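Local coordinates for extracellular solute-binding protein family 5 (Brucella melitensis, PDB 4ONY), which probably serves as the periplasmic substrate-binding component of an ABC transporter, capturing peptides or related solutes for uptake, at residues Lys409-Leu414 and Phe419-Gly424. Sequence-based numbering, arbitrary orientation. Where two conformers were deposited one is given.
Sequences KAYDLL and FQFKDG
L414, near the C-terminal end of helix 404-416, touches both F419, just before strand 420-422, and F421 within it, with a different methyl on each. Its CD2 sits over the centre of the F419 ring, 4.0 Å from the centroid and only 8° off the normal, a clear CH-pi contact. The other methyl, CD1, meets the F421 ring at its edge, 4.0 Å from CZ. A branched leucine suits this place because its two methyls can serve two aromatic neighbours at once; having CG anti to the carbonyl carbon (chi1 -68°) helps place them. Separately, L414 O accepts a backbone bond from F419 N (3.0 Å).

One turn earlier, the CD2/CE2 side of the Y411 ring lies over one face of F421, toward its rim. The closest atoms are Y411 CE2 and F421 CD2 at 3.4 Å; with planes inclined by 33°, the pair is oblique, neither stacked nor edge-to-face. Flat F421 can thus offer a face to Y411 and an edge to L414. Tyrosine suits its exposed position, while F419, apolar throughout, suits burial, its ring also making an edge-to-face pair with F434 and touching V327 of helix 325-333. The contact packs a small two-stranded hairpin against the preceding helix. Since its one hydrogen bond is backbone to backbone, the side chains add only apolar and aromatic contact, which rests on close shape fit more than on polar pairing.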
# COMPACT_ATOMS: atom_id res chain seq x y z
N LYS A 409 -1.47 30.89 17.48
CA LYS A 409 -2.35 30.73 16.32
C LYS A 409 -3.57 29.87 16.74
O LYS A 409 -4.70 30.17 16.36
CB LYS A 409 -1.64 30.19 15.05
N ALA A 410 -3.32 28.84 17.53
CA ALA A 410 -4.36 27.97 18.00
C ALA A 410 -5.35 28.72 18.89
O ALA A 410 -6.57 28.58 18.76
CB ALA A 410 -3.76 26.77 18.74
N TYR A 411 -4.81 29.47 19.83
CA TYR A 411 -5.60 30.30 20.72
C TYR A 411 -6.53 31.26 19.97
O TYR A 411 -7.71 31.33 20.26
CB TYR A 411 -4.65 31.01 21.68
CG TYR A 411 -5.27 32.03 22.57
CD1 TYR A 411 -5.44 33.36 22.14
CD2 TYR A 411 -5.69 31.69 23.84
CE1 TYR A 411 -6.00 34.33 22.97
CE2 TYR A 411 -6.27 32.65 24.69
CZ TYR A 411 -6.43 33.96 24.25
OH TYR A 411 -7.00 34.91 25.09
N ASP A 412 -5.98 31.94 18.97
CA ASP A 412 -6.76 32.86 18.16
C ASP A 412 -7.89 32.12 17.36
O ASP A 412 -9.05 32.59 17.33
CB ASP A 412 -5.81 33.68 17.23
CG ASP A 412 -4.84 34.61 18.02
OD1 ASP A 412 -5.05 34.91 19.20
OD2 ASP A 412 -3.83 35.05 17.42
N LEU A 413 -7.56 31.01 16.72
CA LEU A 413 -8.59 30.20 16.00
C LEU A 413 -9.72 29.72 16.92
O LEU A 413 -10.89 29.81 16.55
CB LEU A 413 -7.98 28.97 15.30
CG LEU A 413 -7.29 29.24 13.96
CD1 LEU A 413 -6.40 28.07 13.53
CD2 LEU A 413 -8.30 29.52 12.85
N LEU A 414 -9.38 29.21 18.10
CA LEU A 414 -10.40 28.70 19.02
C LEU A 414 -11.29 29.87 19.49
O LEU A 414 -12.48 29.69 19.61
CB LEU A 414 -9.80 27.97 20.24
CG LEU A 414 -9.10 26.65 19.91
CD1 LEU A 414 -8.26 26.18 21.09
CD2 LEU A 414 -10.08 25.60 19.49
N PHE A 419 -14.62 29.76 21.65
CA PHE A 419 -14.02 29.37 22.90
C PHE A 419 -13.75 30.60 23.77
O PHE A 419 -13.58 31.70 23.25
CB PHE A 419 -12.71 28.61 22.67
CG PHE A 419 -12.90 27.14 22.35
CD1 PHE A 419 -13.62 26.76 21.23
CD2 PHE A 419 -12.38 26.17 23.16
CE1 PHE A 419 -13.80 25.41 20.92
CE2 PHE A 419 -12.57 24.83 22.88
CZ PHE A 419 -13.30 24.45 21.77
N GLN A 420 -13.72 30.39 25.09
CA GLN A 420 -13.14 31.32 26.07
C GLN A 420 -12.01 30.63 26.82
O GLN A 420 -11.90 29.40 26.87
CB GLN A 420 -14.17 31.74 27.10
CG GLN A 420 -15.51 32.16 26.56
CD GLN A 420 -15.53 33.51 25.93
OE1 GLN A 420 -14.56 34.28 26.02
NE2 GLN A 420 -16.64 33.82 25.27
N PHE A 421 -11.19 31.43 27.44
CA PHE A 421 -10.09 30.95 28.25
C PHE A 421 -10.23 31.64 29.60
O PHE A 421 -10.22 32.85 29.66
CB PHE A 421 -8.81 31.25 27.53
CG PHE A 421 -8.67 30.45 26.27
CD1 PHE A 421 -8.16 29.17 26.29
CD2 PHE A 421 -9.15 30.97 25.06
CE1 PHE A 421 -8.06 28.43 25.09
CE2 PHE A 421 -9.06 30.25 23.89
CZ PHE A 421 -8.53 28.97 23.90
N LYS A 422 -10.47 30.87 30.63
CA LYS A 422 -10.86 31.39 31.94
C LYS A 422 -10.14 30.42 32.85
O LYS A 422 -10.29 29.19 32.71
CB LYS A 422 -12.41 31.35 32.11
N ASP A 423 -9.35 30.99 33.76
CA ASP A 423 -8.14 30.38 34.31
C ASP A 423 -8.30 28.95 34.83
O ASP A 423 -9.35 28.56 35.37
CB ASP A 423 -7.54 31.28 35.42
N GLY A 424 -7.32 28.12 34.55
CA GLY A 424 -6.53 28.18 33.32
C GLY A 424 -7.08 27.03 32.48
O GLY A 424 -6.45 25.98 32.34